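Local coordinates for protein acid phosphatase (Bacillus anthracis, PDB 2I33) that probably hydrolyses phosphate monoesters as a class C acid phosphatase of the HAD superfamily, with a magnesium ion bound in its active site, at residues K58-T69 with S169-D180; S106-E114 with E139-T147. One frame throughout, in Å; residues are numbered along the deposited sequence. Where two conformers were deposited one is given.

Contact 1. Residues K58-T69 with S169-D180; sequences KKPAIVLDLDET and SQTHDIVLFFGD. With MG (magnesium ion), chain C.
Two neighbouring parallel strands of the HAD-type Rossmann-like sheet, 59-64 and 172-179, meet here and deliver the magnesium site at their C-terminal ends. The metal is octahedrally coordinated by Asp65 OD2, the backbone O of Asp67, Asp180 OD1 and three waters; Asp65 OD2 and Asp180 OD1 lie 2.6 Å apart, a closeness explained by the shared cation. Asp65 CG is trans to its backbone N (chi1 173°), which carries OD2 to the metal. Thr69 OG1 donates to the anti lone pair of OD2 at 2.8 Å, while OD1 is held by a water and a salt bridge to Lys161. Asp180 OD2 accepts from another water, and Asn216 is a further polar partner of Asp180. Asp65, Asp67 and Thr69 fit the DxDx(T/V) signature of HAD phosphatases, in which the first aspartate is usually the nucleophile.

Ala61 N bonds to Asp173 O (3.0 Å) and Val175 N to Ala61 O (2.8 Å). Ala61 pairs with Ile174 but Val63 with Phe177, so Val175 is an extra residue, a beta bulge, beyond which Val63 N bonds to Leu176 O and Asp65 N to Phe178 O. On one face Val63 CB lies 3.8 Å from Phe177 CD1; on the other, Leu64 CD2 packs 3.8 Å from Phe178 CB. The extended Lys58 donates from NZ to the carbonyl oxygens of Ser169, in plane, and Gln170, from above its plane; its backbone N makes a nearly straight hydrogen bond (2.7 Å) to Asp173 OD2 from above the carboxylate plane.

Strand 119-125 bonds to Ile62 and Leu64, helix 106-115 covers both side chains, and helix 31-54 covers Pro60, Val175 and Leu176.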
# COMPACT_ATOMS: atom_id res chain seq x y z
N LYS A 58 -19.54 -25.38 -0.26
CA LYS A 58 -20.67 -24.54 0.11
C LYS A 58 -20.79 -23.34 -0.83
O LYS A 58 -19.89 -23.05 -1.61
CB LYS A 58 -20.52 -24.02 1.55
CG LYS A 58 -20.32 -25.07 2.62
CD LYS A 58 -20.14 -24.37 3.99
CE LYS A 58 -20.00 -25.39 5.11
NZ LYS A 58 -19.55 -24.80 6.41
N LYS A 59 -21.91 -22.64 -0.70
CA LYS A 59 -22.20 -21.43 -1.44
C LYS A 59 -21.00 -20.49 -1.29
O LYS A 59 -20.53 -20.26 -0.19
CB LYS A 59 -23.46 -20.82 -0.87
CG LYS A 59 -23.84 -19.43 -1.28
CD LYS A 59 -24.32 -19.32 -2.69
CE LYS A 59 -25.00 -17.98 -2.90
NZ LYS A 59 -26.08 -17.79 -1.91
N PRO A 60 -20.46 -19.98 -2.41
CA PRO A 60 -19.32 -19.09 -2.22
C PRO A 60 -19.68 -17.75 -1.57
O PRO A 60 -20.75 -17.19 -1.81
CB PRO A 60 -18.79 -18.88 -3.65
CG PRO A 60 -19.92 -19.25 -4.53
CD PRO A 60 -20.78 -20.21 -3.82
N ALA A 61 -18.75 -17.23 -0.78
CA ALA A 61 -18.84 -15.86 -0.28
C ALA A 61 -17.50 -15.17 -0.34
O ALA A 61 -16.46 -15.81 -0.45
CB ALA A 61 -19.34 -15.83 1.13
N ILE A 62 -17.56 -13.86 -0.29
CA ILE A 62 -16.38 -13.06 0.01
C ILE A 62 -16.69 -12.18 1.20
O ILE A 62 -17.86 -11.91 1.51
CB ILE A 62 -15.92 -12.20 -1.17
CG1 ILE A 62 -16.96 -11.13 -1.50
CG2 ILE A 62 -15.59 -13.11 -2.37
CD1 ILE A 62 -16.47 -10.15 -2.53
N VAL A 63 -15.63 -11.79 1.88
CA VAL A 63 -15.70 -10.96 3.05
C VAL A 63 -14.84 -9.74 2.82
O VAL A 63 -13.73 -9.88 2.35
CB VAL A 63 -15.16 -11.72 4.26
CG1 VAL A 63 -14.83 -10.76 5.40
CG2 VAL A 63 -16.15 -12.79 4.67
N LEU A 64 -15.38 -8.59 3.15
CA LEU A 64 -14.64 -7.35 3.10
C LEU A 64 -14.80 -6.55 4.36
O LEU A 64 -15.88 -6.45 4.94
CB LEU A 64 -15.10 -6.47 1.96
CG LEU A 64 -15.21 -7.14 0.59
CD1 LEU A 64 -16.64 -7.60 0.31
CD2 LEU A 64 -14.75 -6.18 -0.47
N ASP A 65 -13.71 -5.94 4.78
CA ASP A 65 -13.77 -4.88 5.73
C ASP A 65 -14.43 -3.68 5.03
O ASP A 65 -14.52 -3.65 3.81
CB ASP A 65 -12.31 -4.56 6.10
CG ASP A 65 -12.18 -3.40 6.95
OD1 ASP A 65 -12.87 -3.33 7.99
OD2 ASP A 65 -11.38 -2.51 6.52
N LEU A 66 -14.86 -2.67 5.81
CA LEU A 66 -15.47 -1.48 5.22
C LEU A 66 -14.50 -0.33 5.20
O LEU A 66 -14.12 0.11 4.14
CB LEU A 66 -16.76 -1.07 5.91
CG LEU A 66 -17.96 -1.98 5.58
CD1 LEU A 66 -19.15 -1.59 6.36
CD2 LEU A 66 -18.29 -1.90 4.09
N ASP A 67 -14.10 0.13 6.37
CA ASP A 67 -13.34 1.39 6.45
C ASP A 67 -11.94 1.15 5.91
O ASP A 67 -11.19 0.30 6.38
CB ASP A 67 -13.34 1.93 7.88
CG ASP A 67 -14.74 2.25 8.37
OD1 ASP A 67 -15.48 2.90 7.62
OD2 ASP A 67 -15.13 1.80 9.49
N GLU A 68 -11.59 1.96 4.94
CA GLU A 68 -10.30 1.87 4.26
C GLU A 68 -10.14 0.59 3.41
O GLU A 68 -9.03 0.26 2.98
CB GLU A 68 -9.14 2.10 5.21
CG GLU A 68 -8.91 3.59 5.53
CD GLU A 68 -10.14 4.38 5.90
OE1 GLU A 68 -10.60 4.29 7.06
OE2 GLU A 68 -10.61 5.14 5.01
N THR A 69 -11.25 -0.05 3.12
CA THR A 69 -11.28 -1.15 2.18
C THR A 69 -12.31 -0.88 1.10
O THR A 69 -11.99 -0.91 -0.09
CB THR A 69 -11.58 -2.47 2.91
OG1 THR A 69 -10.51 -2.73 3.83
CG2 THR A 69 -11.70 -3.56 1.93
N SER A 169 -18.55 -18.60 7.56
CA SER A 169 -17.95 -19.84 7.06
C SER A 169 -18.86 -21.02 7.36
O SER A 169 -18.71 -22.10 6.77
CB SER A 169 -16.57 -20.08 7.70
OG SER A 169 -16.71 -20.65 9.01
N GLN A 170 -19.81 -20.82 8.27
CA GLN A 170 -20.78 -21.86 8.56
C GLN A 170 -21.63 -22.17 7.33
O GLN A 170 -21.96 -23.30 7.07
CB GLN A 170 -21.72 -21.48 9.70
CG GLN A 170 -21.04 -21.26 11.05
CD GLN A 170 -22.04 -21.10 12.18
OE1 GLN A 170 -23.23 -21.49 12.05
NE2 GLN A 170 -21.56 -20.51 13.31
N THR A 171 -21.97 -21.13 6.56
CA THR A 171 -22.93 -21.27 5.46
C THR A 171 -22.29 -21.08 4.11
O THR A 171 -22.85 -21.44 3.08
CB THR A 171 -24.04 -20.25 5.65
OG1 THR A 171 -23.46 -18.97 5.94
CG2 THR A 171 -24.97 -20.70 6.81
N HIS A 172 -21.10 -20.50 4.12
CA HIS A 172 -20.44 -20.16 2.89
C HIS A 172 -19.02 -20.64 2.94
O HIS A 172 -18.42 -20.79 4.00
CB HIS A 172 -20.47 -18.65 2.70
CG HIS A 172 -21.85 -18.11 2.51
ND1 HIS A 172 -22.76 -18.00 3.54
CD2 HIS A 172 -22.49 -17.68 1.40
CE1 HIS A 172 -23.91 -17.53 3.07
NE2 HIS A 172 -23.76 -17.31 1.77
N ASP A 173 -18.45 -20.89 1.77
CA ASP A 173 -17.03 -21.08 1.67
C ASP A 173 -16.47 -19.74 1.29
O ASP A 173 -16.71 -19.26 0.20
CB ASP A 173 -16.67 -22.11 0.62
CG ASP A 173 -16.90 -23.52 1.09
OD1 ASP A 173 -16.90 -23.78 2.33
OD2 ASP A 173 -17.12 -24.38 0.23
N ILE A 174 -15.77 -19.11 2.22
CA ILE A 174 -15.29 -17.78 1.97
C ILE A 174 -14.09 -17.94 1.11
O ILE A 174 -13.10 -18.51 1.53
CB ILE A 174 -14.92 -17.03 3.25
CG1 ILE A 174 -16.13 -17.01 4.20
CG2 ILE A 174 -14.44 -15.63 2.89
CD1 ILE A 174 -15.78 -16.53 5.62
N VAL A 175 -14.16 -17.45 -0.12
CA VAL A 175 -13.06 -17.71 -1.02
C VAL A 175 -12.01 -16.60 -1.02
O VAL A 175 -10.89 -16.81 -1.51
CB VAL A 175 -13.54 -17.98 -2.45
CG1 VAL A 175 -14.40 -19.24 -2.49
CG2 VAL A 175 -14.30 -16.79 -3.00
N LEU A 176 -12.39 -15.43 -0.49
CA LEU A 176 -11.51 -14.27 -0.42
C LEU A 176 -11.89 -13.39 0.73
O LEU A 176 -13.06 -13.26 1.07
CB LEU A 176 -11.65 -13.45 -1.69
CG LEU A 176 -11.11 -14.03 -2.99
CD1 LEU A 176 -11.65 -13.19 -4.14
CD2 LEU A 176 -9.59 -14.02 -2.95
N PHE A 177 -10.85 -12.78 1.32
CA PHE A 177 -10.99 -11.72 2.30
C PHE A 177 -10.29 -10.49 1.79
O PHE A 177 -9.20 -10.60 1.26
CB PHE A 177 -10.28 -12.11 3.58
CG PHE A 177 -10.85 -13.31 4.22
CD1 PHE A 177 -11.81 -13.19 5.20
CD2 PHE A 177 -10.46 -14.57 3.81
CE1 PHE A 177 -12.35 -14.30 5.78
CE2 PHE A 177 -11.01 -15.70 4.40
CZ PHE A 177 -11.95 -15.54 5.40
N PHE A 178 -10.92 -9.35 2.01
CA PHE A 178 -10.38 -8.05 1.60
C PHE A 178 -10.22 -7.17 2.82
O PHE A 178 -11.17 -7.03 3.60
CB PHE A 178 -11.32 -7.34 0.60
CG PHE A 178 -11.44 -8.06 -0.72
CD1 PHE A 178 -10.75 -7.62 -1.81
CD2 PHE A 178 -12.22 -9.19 -0.83
CE1 PHE A 178 -10.85 -8.29 -3.01
CE2 PHE A 178 -12.32 -9.87 -2.01
CZ PHE A 178 -11.63 -9.42 -3.11
N GLY A 179 -9.07 -6.52 2.97
CA GLY A 179 -8.95 -5.60 4.09
C GLY A 179 -7.68 -4.77 4.06
O GLY A 179 -6.81 -5.00 3.25
N ASP A 180 -7.61 -3.82 4.97
CA ASP A 180 -6.45 -2.94 5.10
C ASP A 180 -5.69 -3.17 6.39
O ASP A 180 -4.68 -2.53 6.66
CB ASP A 180 -6.87 -1.47 5.09
CG ASP A 180 -7.75 -1.12 6.29
OD1 ASP A 180 -8.89 -1.64 6.33
OD2 ASP A 180 -7.27 -0.34 7.15
MG MG C . -10.41 -1.14 7.77
O HOH W 1 -11.97 -0.87 9.29
O HOH W 2 -9.36 0.09 8.64
O HOH W 3 -9.76 -2.81 8.91

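Contact 2. Residues S106-E114 with E139-T147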
# COMPACT_ATOMS: atom_id res chain seq x y z
N SER A 106 -13.73 -0.76 -5.87
CA SER A 106 -14.52 -1.58 -4.96
C SER A 106 -15.92 -1.88 -5.50
O SER A 106 -16.37 -3.03 -5.51
CB SER A 106 -14.61 -0.91 -3.60
OG SER A 106 -15.24 0.35 -3.65
N ILE A 107 -16.63 -0.84 -5.93
CA ILE A 107 -18.01 -1.01 -6.34
C ILE A 107 -18.11 -1.92 -7.56
O ILE A 107 -18.93 -2.84 -7.60
CB ILE A 107 -18.71 0.34 -6.57
CG1 ILE A 107 -18.71 1.17 -5.28
CG2 ILE A 107 -20.13 0.11 -7.08
CD1 ILE A 107 -19.34 0.48 -4.12
N ASP A 108 -17.23 -1.73 -8.54
CA ASP A 108 -17.31 -2.57 -9.73
C ASP A 108 -17.02 -4.01 -9.39
O ASP A 108 -17.65 -4.92 -9.92
CB ASP A 108 -16.39 -2.09 -10.83
CG ASP A 108 -16.90 -0.84 -11.52
OD1 ASP A 108 -18.11 -0.52 -11.43
OD2 ASP A 108 -16.07 -0.19 -12.21
N PHE A 109 -16.07 -4.22 -8.48
CA PHE A 109 -15.74 -5.58 -8.08
C PHE A 109 -16.91 -6.19 -7.34
O PHE A 109 -17.29 -7.35 -7.57
CB PHE A 109 -14.49 -5.63 -7.22
CG PHE A 109 -14.31 -6.95 -6.54
CD1 PHE A 109 -13.94 -8.08 -7.25
CD2 PHE A 109 -14.59 -7.08 -5.19
CE1 PHE A 109 -13.84 -9.29 -6.62
CE2 PHE A 109 -14.52 -8.32 -4.56
CZ PHE A 109 -14.13 -9.42 -5.27
N LEU A 110 -17.53 -5.40 -6.47
CA LEU A 110 -18.64 -5.94 -5.73
C LEU A 110 -19.85 -6.24 -6.65
O LEU A 110 -20.53 -7.24 -6.48
CB LEU A 110 -19.08 -4.98 -4.63
CG LEU A 110 -18.02 -4.78 -3.54
CD1 LEU A 110 -18.39 -3.60 -2.68
CD2 LEU A 110 -17.87 -6.04 -2.73
N LYS A 111 -20.13 -5.37 -7.62
CA LYS A 111 -21.18 -5.63 -8.57
C LYS A 111 -20.86 -6.86 -9.42
O LYS A 111 -21.77 -7.61 -9.76
CB LYS A 111 -21.43 -4.42 -9.46
CG LYS A 111 -21.99 -3.22 -8.72
CD LYS A 111 -23.32 -3.45 -8.07
CE LYS A 111 -24.46 -3.43 -9.06
NZ LYS A 111 -25.72 -3.84 -8.39
N TYR A 112 -19.58 -7.06 -9.75
CA TYR A 112 -19.19 -8.27 -10.47
C TYR A 112 -19.45 -9.53 -9.65
O TYR A 112 -20.06 -10.50 -10.11
CB TYR A 112 -17.72 -8.23 -10.82
CG TYR A 112 -17.26 -9.47 -11.54
CD1 TYR A 112 -17.50 -9.64 -12.90
CD2 TYR A 112 -16.55 -10.46 -10.87
CE1 TYR A 112 -17.07 -10.78 -13.56
CE2 TYR A 112 -16.13 -11.60 -11.53
CZ TYR A 112 -16.38 -11.75 -12.87
OH TYR A 112 -15.95 -12.88 -13.55
N THR A 113 -19.00 -9.47 -8.41
CA THR A 113 -19.21 -10.53 -7.46
C THR A 113 -20.69 -10.88 -7.36
O THR A 113 -21.08 -12.06 -7.46
CB THR A 113 -18.63 -10.13 -6.11
OG1 THR A 113 -17.22 -9.91 -6.24
CG2 THR A 113 -18.87 -11.21 -5.10
N GLU A 114 -21.53 -9.86 -7.21
CA GLU A 114 -22.99 -10.05 -7.17
C GLU A 114 -23.53 -10.69 -8.46
O GLU A 114 -24.46 -11.54 -8.42
CB GLU A 114 -23.68 -8.71 -6.93
CG GLU A 114 -25.19 -8.82 -6.88
CD GLU A 114 -25.86 -7.52 -6.56
OE1 GLU A 114 -25.50 -6.50 -7.20
OE2 GLU A 114 -26.74 -7.52 -5.67
N GLU A 139 -25.65 2.29 0.54
CA GLU A 139 -26.65 2.60 -0.49
C GLU A 139 -26.19 3.81 -1.31
O GLU A 139 -26.32 3.82 -2.53
CB GLU A 139 -28.02 2.85 0.12
CG GLU A 139 -28.61 1.60 0.67
CD GLU A 139 -30.00 1.81 1.25
OE1 GLU A 139 -30.30 2.93 1.75
OE2 GLU A 139 -30.78 0.85 1.23
N ARG A 140 -25.65 4.83 -0.65
CA ARG A 140 -25.21 6.02 -1.36
C ARG A 140 -24.16 5.69 -2.40
O ARG A 140 -24.18 6.27 -3.47
CB ARG A 140 -24.65 7.04 -0.37
CG ARG A 140 -24.09 8.32 -0.94
CD ARG A 140 -23.36 9.08 0.16
NE ARG A 140 -22.72 10.30 -0.34
CZ ARG A 140 -23.18 11.54 -0.16
NH1 ARG A 140 -24.29 11.78 0.51
NH2 ARG A 140 -22.50 12.55 -0.65
N VAL A 141 -23.27 4.75 -2.08
CA VAL A 141 -22.15 4.44 -2.97
C VAL A 141 -22.51 3.31 -3.94
O VAL A 141 -21.75 3.00 -4.85
CB VAL A 141 -20.84 4.14 -2.22
CG1 VAL A 141 -20.48 5.34 -1.35
CG2 VAL A 141 -20.96 2.87 -1.38
N GLY A 142 -23.68 2.71 -3.75
CA GLY A 142 -24.16 1.66 -4.66
C GLY A 142 -23.56 0.29 -4.39
O GLY A 142 -23.49 -0.57 -5.30
N ALA A 143 -23.16 0.05 -3.15
CA ALA A 143 -22.62 -1.26 -2.77
C ALA A 143 -23.77 -2.24 -2.74
O ALA A 143 -24.85 -1.93 -2.20
CB ALA A 143 -21.95 -1.18 -1.40
N PRO A 144 -23.60 -3.43 -3.34
CA PRO A 144 -24.66 -4.42 -3.29
C PRO A 144 -24.85 -5.03 -1.91
O PRO A 144 -23.96 -4.97 -1.06
CB PRO A 144 -24.20 -5.51 -4.26
CG PRO A 144 -22.78 -5.36 -4.38
CD PRO A 144 -22.41 -3.93 -4.06
N GLN A 145 -26.01 -5.64 -1.73
CA GLN A 145 -26.29 -6.38 -0.52
C GLN A 145 -26.06 -5.51 0.72
O GLN A 145 -25.49 -5.96 1.69
CB GLN A 145 -25.46 -7.69 -0.50
CG GLN A 145 -25.91 -8.72 -1.58
CD GLN A 145 -24.85 -9.77 -1.91
OE1 GLN A 145 -24.18 -10.29 -1.03
NE2 GLN A 145 -24.71 -10.10 -3.21
N ALA A 146 -26.53 -4.25 0.67
CA ALA A 146 -26.36 -3.30 1.78
C ALA A 146 -27.49 -3.47 2.79
O ALA A 146 -28.32 -2.56 2.99
CB ALA A 146 -26.31 -1.85 1.27
N THR A 147 -27.50 -4.63 3.43
CA THR A 147 -28.56 -4.99 4.37
C THR A 147 -27.99 -5.55 5.65
O THR A 147 -26.86 -6.01 5.68
CB THR A 147 -29.51 -6.05 3.79
OG1 THR A 147 -28.80 -7.29 3.61
CG2 THR A 147 -30.09 -5.58 2.47
O HOH W 4 -27.85 -5.83 -3.94
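Leu110 and Ile107 of helix 106-115 meet Pro144, Val141 and Ala143 at the turn that follows helix 131-141, and these apolar contacts carry most of a junction in the helical layer beside the parallel sheet. Leu110 supplies the tightest of them: its CB lies 3.5 Å from Pro144 CD, so the pyrrolidine ring rests against the base of the leucine side chain. Ile107 reaches across with its longer branch, CD1 coming 4.0 Å from Val141 CG2 and 4.1 Å from Ala143 CB. The fold at chi2 (-57°) swings CD1 back onto the turn. The same methyl also lies 3.6 Å from Val141 O.

Polar groups take up the other end. Lys111, folded at chi2 and chi3, lays CD obliquely against Pro144 and returns NZ to Glu114 OE1 at 2.9 Å, a salt bridge within one helical turn that meets the oxygen nearly along its C-O axis. Glu114, with CG trans to its backbone N (chi1 180°), stretches its carboxylate over Pro144 CB, which OE1 approaches to 3.4 Å. Its chain and that of Gln145 run past each other in opposite senses, Glu114 CG 3.9 Å from Gln145 NE2 and the carboxylate and amide planes 57° apart. No direct hydrogen bond joins the segments; one water donates to Glu114 OE2 (2.7 Å) and accepts from Gln145 N.

Around the turn, Gly142 has positive phi and ends helix 131-141 in a Schellman motif. Gln145 OE1 accepts a hydrogen bond from Ile120 N, and Pro144 O one from Tyr122 OH, both on strand 119-125. The chemistry therefore implies an association held by van der Waals contact, with its polar end linked through water and the Glu114 carboxylate engaged by both Lys111 and that water.

Overall arrangement
From the N terminus, the chain enters contact 1 with strand 59-64 and the metal-binding turn after it. Helix 106-115 then opens contact 2, which the turn after helix 131-141 closes across strand 119-125. Only later does strand 172-179 close contact 1, so contact 2 is nested inside the larger loop. The two have centres 13 Å apart and touch: Phe109 CZ lies 3.3 Å from Phe178 CZ, and Leu110 CD2 lies 3.6 Å from Leu64 CD1. Helix 106-115 is thus shared ground, packed against the central strands of contact 1 while joined to the 139-147 turn in contact 2.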